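Local coordinates for C381 turret protein (Sulfolobus turreted icosahedral virus, PDB 4IND) that assembles as a pentamer of triple-jelly-roll chains that probably forms part of the turret projecting from the capsid of an archaeal icosahedral virus, at residues A[120-123]-A[129-132]; A[195-200]-A[251-256]; A[319-322]-A[326-329]. All coordinates share one frame; numbering follows the deposited sequence.

Contact 1: residues A[120-123]-A[129-132]; sequences DIFT and IYYI
Asp-120 OD2 accepts two hydrogen bonds: from the hydroxyl of Tyr-130 (OH to OD2 2.7 Å) and from the backbone N-H of Phe-99. The first of these ties together two sheets of the first jelly roll, since 120-123 is part of edge strand 114-124 of one sheet and Tyr-130 begins strand 130-134 at the edge of another. Where 120-123 and 130-132 face each other their axes are 8.5 Å apart at 154°, nearly antiparallel, too far for backbone pairing, and the gap is filled by side chains. The hydroxyl meets OD2 on the anti side, 35° out of the carboxylate plane. The other oxygen, OD1, takes the N-H of Ile-121 (N to OD1 2.8 Å) and that of Phe-100, so an acid suits this buried place: each oxygen has two donors, which probably favours the charged form. Phe-122 supplies the apolar part. A chi1 of 180° extends the Tyr-130 side chain away from its own N, and the phenol stretches toward Asp-120 while its edge is turned to the face of Phe-122 in a tilted edge-to-face pair, ring centroids 5.6 Å apart. Tyr-130 CB sits over the middle of the Phe-122 ring, 3.6 Å from its centroid, in a CH-pi contact.

Contact 2: residues A[195-200]-A[251-256]; sequences TNFQFG and VPFTFG
An aromatic cluster inside the second jelly roll joins strand 194-203 to strand 253-262 through four phenylalanines. Phe-253 and Phe-199 form its middle, each with two partners. Phe-199 slides past Phe-253 from the opposite direction and puts CD1 above the centre of the Phe-253 ring, while Phe-199 CE1 comes to 3.6 Å from Phe-253 CG; the two planes meet obliquely, at 44°. Phe-197 reaches the far end of Phe-253, its CE2 3.8 Å from Phe-253 CE2, with the planes almost parallel yet slid so far apart that the rings barely overlap. The two strands belong to different sheets of the sandwich; the short runs 197-200 and 253-256 have axes 11.0 Å apart at closest approach, inclined to each other, and no hydrogen bond spans them. Large flat side chains suit such a gap, bridging it with carbon alone. A chi1 of 167° extends the Phe-199 side chain, so that the end of its ring reaches the other sheet. Its edge then turns toward the face of Phe-255 in a T-shaped pair, planes at 76°. Tyr-245 meets the rings of both Phe-197 and Phe-253, and Met-182 of strand 176-187 touches Phe-199 and Phe-255. Where this edge meets the face, Phe-199 CZ lies 3.9 Å from Phe-255 CD2.

Contact 3: residues A[319-322]-A[326-329]; sequences TNLN and TYST
One face of the Tyr-327 ring carries the methyl of Thr-319: CG2 stands over the ring centre, 3.9 Å from the centroid and 11° off the normal, a CH-pi contact. Leu-321 comes in obliquely at the phenol end, its CD2 4.1 Å from Tyr-327 CZ and its CD1 3.9 Å from Tyr-327 OH. A beta-branched threonine suits its place because it offers a methyl to the ring and a hydroxyl to the loop, where OG1 is hydrogen-bonded to Ser-324 O. This OG1 is anti to the backbone N (chi1 -169°), which leaves CG2 between N and the carbonyl carbon, directed at the tyrosine. Tyrosine combines a broad apolar face with a polar end, and its OH is hydrogen-bonded to Ser-351 OG. Beyond Thr-319 the chain bends in an Asx turn, in which Asn-320 OD1 accepts the N-H of Asn-322 (N to OD1 2.9 Å), with the donor above the carbonyl plane. Leu-321 lies within this turn. The contact thus packs the connection between antiparallel strands 311-319 and 328-332 of the third domain. Strand 351-358 flanks 311-319 in the same sheet, and Thr-329, on edge strand 328-332, makes backbone hydrogen bonds to a second subunit.

Overall arrangement
The three contacts follow one another along the chain, one in each of the three successive domains. Contacts 1 and 2 lie in the two galactose-binding-like domains, with centres about 24 Å apart, and contact 3 lies in the nucleoplasmin-like domain, its centre about 32 Å from that of contact 2. The centres of contacts 1 and 3 are about 38 Å apart, on opposite sides of the chain's centre, and none touches another. Contacts 1 and 2 join separate sheets within their domains, whereas contact 3 packs the connection between two neighbouring strands of one sheet. Segments 129-132 and 326-329 both reach a second subunit, so the first and third domains both take part in subunit contacts, consistent with the five-chain assembly; no other chain touches the segments of contact 2.

Contact 1: residues A[120-123]-A[129-132]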
loop_
_atom_site.group_PDB
_atom_site.type_symbol
_atom_site.label_atom_id
_atom_site.label_comp_id
_atom_site.label_asym_id
_atom_site.label_seq_id
_atom_site.Cartn_x
_atom_site.Cartn_y
_atom_site.Cartn_z
ATOM N N ASP A 120 -26.566 -10.494 -1.498
ATOM C CA ASP A 120 -26.152 -11.714 -0.829
ATOM C C ASP A 120 -24.651 -11.704 -0.628
ATOM O O ASP A 120 -23.922 -10.890 -1.224
ATOM C CB ASP A 120 -26.577 -12.939 -1.647
ATOM C CG ASP A 120 -26.935 -14.124 -0.776
ATOM O OD1 ASP A 120 -26.426 -14.193 0.364
ATOM O OD2 ASP A 120 -27.745 -14.991 -1.210
ATOM N N ILE A 121 -24.181 -12.599 0.227
ATOM C CA ILE A 121 -22.762 -12.627 0.550
ATOM C C ILE A 121 -22.286 -14.061 0.383
ATOM O O ILE A 121 -22.971 -15.004 0.799
ATOM C CB ILE A 121 -22.516 -12.137 1.965
ATOM C CG1 ILE A 121 -22.963 -10.674 2.088
ATOM C CG2 ILE A 121 -21.035 -12.301 2.330
ATOM C CD1 ILE A 121 -23.005 -10.153 3.514
ATOM N N PHE A 122 -21.122 -14.235 -0.237
ATOM C CA PHE A 122 -20.643 -15.584 -0.550
ATOM C C PHE A 122 -19.147 -15.638 -0.398
ATOM O O PHE A 122 -18.423 -14.931 -1.096
ATOM C CB PHE A 122 -21.062 -15.971 -1.973
ATOM C CG PHE A 122 -20.506 -17.309 -2.451
ATOM C CD1 PHE A 122 -20.652 -18.461 -1.690
ATOM C CD2 PHE A 122 -19.899 -17.404 -3.680
ATOM C CE1 PHE A 122 -20.159 -19.695 -2.140
ATOM C CE2 PHE A 122 -19.397 -18.626 -4.151
ATOM C CZ PHE A 122 -19.538 -19.773 -3.377
ATOM N N THR A 123 -18.671 -16.478 0.522
ATOM C CA THR A 123 -17.233 -16.660 0.677
ATOM C C THR A 123 -16.787 -17.827 -0.171
ATOM O O THR A 123 -17.132 -18.963 0.117
ATOM C CB THR A 123 -16.857 -16.945 2.141
ATOM O OG1 THR A 123 -17.291 -15.845 2.949
ATOM C CG2 THR A 123 -15.335 -17.101 2.286
ATOM N N ILE A 129 -20.363 -23.649 -1.696
ATOM C CA ILE A 129 -21.274 -23.635 -2.836
ATOM C C ILE A 129 -22.366 -22.607 -2.620
ATOM O O ILE A 129 -23.087 -22.680 -1.625
ATOM C CB ILE A 129 -21.920 -25.015 -3.003
ATOM C CG1 ILE A 129 -20.827 -26.076 -3.191
ATOM C CG2 ILE A 129 -22.916 -25.007 -4.137
ATOM C CD1 ILE A 129 -21.297 -27.492 -2.942
ATOM N N TYR A 130 -22.497 -21.657 -3.546
ATOM C CA TYR A 130 -23.553 -20.658 -3.431
ATOM C C TYR A 130 -24.924 -21.251 -3.768
ATOM O O TYR A 130 -25.057 -22.041 -4.699
ATOM C CB TYR A 130 -23.267 -19.438 -4.334
ATOM C CG TYR A 130 -24.367 -18.408 -4.213
ATOM C CD1 TYR A 130 -24.492 -17.636 -3.059
ATOM C CD2 TYR A 130 -25.311 -18.240 -5.221
ATOM C CE1 TYR A 130 -25.505 -16.703 -2.927
ATOM C CE2 TYR A 130 -26.358 -17.312 -5.092
ATOM C CZ TYR A 130 -26.435 -16.542 -3.948
ATOM O OH TYR A 130 -27.449 -15.622 -3.807
ATOM N N TYR A 131 -25.947 -20.838 -3.036
ATOM C CA TYR A 131 -27.290 -21.418 -3.188
ATOM C C TYR A 131 -28.362 -20.402 -2.811
ATOM O O TYR A 131 -28.319 -19.827 -1.733
ATOM C CB TYR A 131 -27.430 -22.623 -2.269
ATOM C CG TYR A 131 -28.823 -23.268 -2.290
ATOM C CD1 TYR A 131 -29.236 -24.043 -3.352
ATOM C CD2 TYR A 131 -29.693 -23.109 -1.230
ATOM C CE1 TYR A 131 -30.501 -24.642 -3.359
ATOM C CE2 TYR A 131 -30.941 -23.697 -1.223
ATOM C CZ TYR A 131 -31.343 -24.463 -2.288
ATOM O OH TYR A 131 -32.602 -25.050 -2.293
ATOM N N ILE A 132 -29.331 -20.194 -3.690
ATOM C CA ILE A 132 -30.512 -19.409 -3.333
ATOM C C ILE A 132 -31.718 -19.885 -4.143
ATOM O O ILE A 132 -31.595 -20.221 -5.321
ATOM C CB ILE A 132 -30.270 -17.887 -3.526
ATOM C CG1 ILE A 132 -31.411 -17.059 -2.904
ATOM C CG2 ILE A 132 -30.080 -17.545 -4.995
ATOM C CD1 ILE A 132 -31.119 -15.554 -2.908
#

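Contact 2: residues A[195-200]-A[251-256]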
loop_
_atom_site.group_PDB
_atom_site.type_symbol
_atom_site.label_atom_id
_atom_site.label_comp_id
_atom_site.label_asym_id
_atom_site.label_seq_id
_atom_site.Cartn_x
_atom_site.Cartn_y
_atom_site.Cartn_z
ATOM N N THR A 195 -34.970 -5.160 28.978
ATOM C CA THR A 195 -33.798 -4.421 29.379
ATOM C C THR A 195 -32.538 -5.188 29.011
ATOM O O THR A 195 -32.461 -6.404 29.192
ATOM C CB THR A 195 -33.846 -4.080 30.850
ATOM O OG1 THR A 195 -34.089 -5.274 31.595
ATOM C CG2 THR A 195 -34.984 -3.102 31.120
ATOM N N ASN A 196 -31.554 -4.470 28.485
ATOM C CA ASN A 196 -30.345 -5.107 27.978
ATOM C C ASN A 196 -30.676 -6.285 27.073
ATOM O O ASN A 196 -30.157 -7.392 27.231
ATOM C CB ASN A 196 -29.414 -5.509 29.118
ATOM C CG ASN A 196 -28.890 -4.307 29.876
ATOM O OD1 ASN A 196 -28.720 -3.230 29.303
ATOM N ND2 ASN A 196 -28.637 -4.481 31.167
ATOM N N PHE A 197 -31.558 -6.003 26.123
ATOM C CA PHE A 197 -31.974 -6.940 25.091
ATOM C C PHE A 197 -30.814 -7.295 24.178
ATOM O O PHE A 197 -30.310 -6.440 23.439
ATOM C CB PHE A 197 -33.074 -6.277 24.267
ATOM C CG PHE A 197 -33.656 -7.152 23.200
ATOM C CD1 PHE A 197 -34.797 -7.909 23.449
ATOM C CD2 PHE A 197 -33.090 -7.195 21.945
ATOM C CE1 PHE A 197 -35.348 -8.707 22.464
ATOM C CE2 PHE A 197 -33.637 -7.996 20.946
ATOM C CZ PHE A 197 -34.769 -8.753 21.208
ATOM N N GLN A 198 -30.377 -8.549 24.207
ATOM C CA GLN A 198 -29.327 -8.944 23.282
ATOM C C GLN A 198 -29.961 -9.348 21.957
ATOM O O GLN A 198 -30.704 -10.319 21.885
ATOM C CB GLN A 198 -28.444 -10.069 23.838
ATOM C CG GLN A 198 -27.367 -10.497 22.832
ATOM C CD GLN A 198 -26.434 -11.571 23.357
ATOM O OE1 GLN A 198 -26.235 -12.591 22.731
ATOM N NE2 GLN A 198 -25.851 -11.335 24.494
ATOM N N PHE A 199 -29.683 -8.571 20.917
ATOM C CA PHE A 199 -30.185 -8.859 19.580
ATOM C C PHE A 199 -29.398 -10.012 18.962
ATOM O O PHE A 199 -29.952 -10.901 18.296
ATOM C CB PHE A 199 -30.052 -7.588 18.722
ATOM C CG PHE A 199 -30.244 -7.820 17.250
ATOM C CD1 PHE A 199 -31.505 -8.049 16.718
ATOM C CD2 PHE A 199 -29.160 -7.789 16.395
ATOM C CE1 PHE A 199 -31.680 -8.268 15.350
ATOM C CE2 PHE A 199 -29.319 -8.001 15.029
ATOM C CZ PHE A 199 -30.584 -8.245 14.504
ATOM N N GLY A 200 -28.094 -9.997 19.174
ATOM C CA GLY A 200 -27.231 -10.977 18.521
ATOM C C GLY A 200 -25.792 -10.822 18.960
ATOM O O GLY A 200 -25.516 -10.094 19.910
ATOM N N VAL A 251 -40.705 -10.150 18.547
ATOM C CA VAL A 251 -40.078 -8.865 18.282
ATOM C C VAL A 251 -39.348 -8.883 16.949
ATOM O O VAL A 251 -38.126 -9.013 16.907
ATOM C CB VAL A 251 -39.074 -8.493 19.379
ATOM C CG1 VAL A 251 -38.569 -7.084 19.155
ATOM C CG2 VAL A 251 -39.711 -8.627 20.754
ATOM N N PRO A 252 -40.093 -8.738 15.845
ATOM C CA PRO A 252 -39.417 -8.765 14.534
ATOM C C PRO A 252 -38.501 -7.558 14.335
ATOM O O PRO A 252 -38.857 -6.434 14.733
ATOM C CB PRO A 252 -40.576 -8.721 13.534
ATOM C CG PRO A 252 -41.753 -8.219 14.311
ATOM C CD PRO A 252 -41.559 -8.697 15.724
ATOM N N PHE A 253 -37.330 -7.798 13.756
ATOM C CA PHE A 253 -36.394 -6.749 13.373
ATOM C C PHE A 253 -36.258 -6.714 11.861
ATOM O O PHE A 253 -36.422 -7.740 11.170
ATOM C CB PHE A 253 -34.987 -7.012 13.969
ATOM C CG PHE A 253 -34.809 -6.518 15.389
ATOM C CD1 PHE A 253 -33.969 -5.443 15.660
ATOM C CD2 PHE A 253 -35.435 -7.151 16.445
ATOM C CE1 PHE A 253 -33.779 -4.997 16.972
ATOM C CE2 PHE A 253 -35.254 -6.707 17.754
ATOM C CZ PHE A 253 -34.424 -5.628 18.012
ATOM N N THR A 254 -35.947 -5.532 11.344
ATOM C CA THR A 254 -35.459 -5.387 9.978
ATOM C C THR A 254 -34.138 -4.651 10.095
ATOM O O THR A 254 -34.040 -3.684 10.836
ATOM C CB THR A 254 -36.414 -4.567 9.122
ATOM O OG1 THR A 254 -37.715 -5.155 9.163
ATOM C CG2 THR A 254 -35.930 -4.534 7.675
ATOM N N PHE A 255 -33.098 -5.115 9.403
ATOM C CA PHE A 255 -31.802 -4.479 9.573
ATOM C C PHE A 255 -30.987 -4.486 8.285
ATOM O O PHE A 255 -31.273 -5.239 7.344
ATOM C CB PHE A 255 -31.033 -5.121 10.739
ATOM C CG PHE A 255 -30.611 -6.550 10.478
ATOM C CD1 PHE A 255 -29.345 -6.839 9.993
ATOM C CD2 PHE A 255 -31.484 -7.599 10.735
ATOM C CE1 PHE A 255 -28.956 -8.166 9.758
ATOM C CE2 PHE A 255 -31.115 -8.918 10.508
ATOM C CZ PHE A 255 -29.846 -9.204 10.010
ATOM N N GLY A 256 -29.974 -3.634 8.259
ATOM C CA GLY A 256 -29.059 -3.533 7.150
ATOM C C GLY A 256 -27.704 -4.005 7.632
ATOM O O GLY A 256 -27.544 -4.354 8.803
#

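Contact 3: residues A[319-322]-A[326-329]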
loop_
_atom_site.group_PDB
_atom_site.type_symbol
_atom_site.label_atom_id
_atom_site.label_comp_id
_atom_site.label_asym_id
_atom_site.label_seq_id
_atom_site.Cartn_x
_atom_site.Cartn_y
_atom_site.Cartn_z
ATOM N N THR A 319 -3.835 -8.058 30.074
ATOM C CA THR A 319 -3.874 -9.155 29.117
ATOM C C THR A 319 -4.858 -8.888 27.999
ATOM O O THR A 319 -5.716 -8.000 28.099
ATOM C CB THR A 319 -4.251 -10.494 29.783
ATOM O OG1 THR A 319 -4.033 -11.564 28.853
ATOM C CG2 THR A 319 -5.716 -10.487 30.203
ATOM N N ASN A 320 -4.709 -9.658 26.927
ATOM C CA ASN A 320 -5.762 -9.809 25.938
ATOM C C ASN A 320 -6.593 -11.031 26.333
ATOM O O ASN A 320 -6.203 -12.171 26.068
ATOM C CB ASN A 320 -5.171 -9.982 24.537
ATOM C CG ASN A 320 -6.212 -10.434 23.533
ATOM O OD1 ASN A 320 -7.407 -10.468 23.848
ATOM N ND2 ASN A 320 -5.777 -10.775 22.326
ATOM N N LEU A 321 -7.722 -10.793 26.994
ATOM C CA LEU A 321 -8.549 -11.878 27.525
ATOM C C LEU A 321 -9.075 -12.820 26.454
ATOM O O LEU A 321 -9.483 -13.942 26.758
ATOM C CB LEU A 321 -9.721 -11.310 28.321
ATOM C CG LEU A 321 -9.371 -10.705 29.680
ATOM C CD1 LEU A 321 -10.588 -10.031 30.294
ATOM C CD2 LEU A 321 -8.834 -11.792 30.615
ATOM N N ASN A 322 -9.105 -12.351 25.211
ATOM C CA ASN A 322 -9.510 -13.196 24.087
ATOM C C ASN A 322 -8.402 -14.184 23.700
ATOM O O ASN A 322 -8.630 -15.178 22.997
ATOM C CB ASN A 322 -9.919 -12.326 22.892
ATOM C CG ASN A 322 -11.171 -11.503 23.170
ATOM O OD1 ASN A 322 -12.041 -11.918 23.941
ATOM N ND2 ASN A 322 -11.267 -10.328 22.545
ATOM N N THR A 326 -4.892 -15.537 31.762
ATOM C CA THR A 326 -3.809 -15.277 32.699
ATOM C C THR A 326 -3.201 -13.893 32.441
ATOM O O THR A 326 -2.723 -13.597 31.341
ATOM C CB THR A 326 -2.729 -16.385 32.646
ATOM O OG1 THR A 326 -1.988 -16.284 31.425
ATOM C CG2 THR A 326 -3.376 -17.763 32.733
ATOM N N TYR A 327 -3.255 -13.041 33.459
ATOM C CA TYR A 327 -2.718 -11.699 33.357
ATOM C C TYR A 327 -1.201 -11.731 33.481
ATOM O O TYR A 327 -0.654 -12.508 34.260
ATOM C CB TYR A 327 -3.306 -10.810 34.462
ATOM C CG TYR A 327 -4.751 -10.411 34.243
ATOM C CD1 TYR A 327 -5.078 -9.142 33.811
ATOM C CD2 TYR A 327 -5.784 -11.310 34.462
ATOM C CE1 TYR A 327 -6.392 -8.767 33.610
ATOM C CE2 TYR A 327 -7.107 -10.942 34.258
ATOM C CZ TYR A 327 -7.401 -9.671 33.831
ATOM O OH TYR A 327 -8.707 -9.279 33.618
ATOM N N SER A 328 -0.510 -10.892 32.717
ATOM C CA SER A 328 0.930 -10.753 32.918
ATOM C C SER A 328 1.247 -9.400 33.521
ATOM O O SER A 328 0.591 -8.398 33.224
ATOM C CB SER A 328 1.715 -10.991 31.621
ATOM O OG SER A 328 1.017 -10.509 30.481
ATOM N N THR A 329 2.243 -9.387 34.396
ATOM C CA THR A 329 2.702 -8.160 35.021
ATOM C C THR A 329 3.343 -7.282 33.961
ATOM O O THR A 329 4.226 -7.742 33.231
ATOM C CB THR A 329 3.706 -8.469 36.132
ATOM O OG1 THR A 329 3.064 -9.269 37.137
ATOM C CG2 THR A 329 4.227 -7.188 36.767
#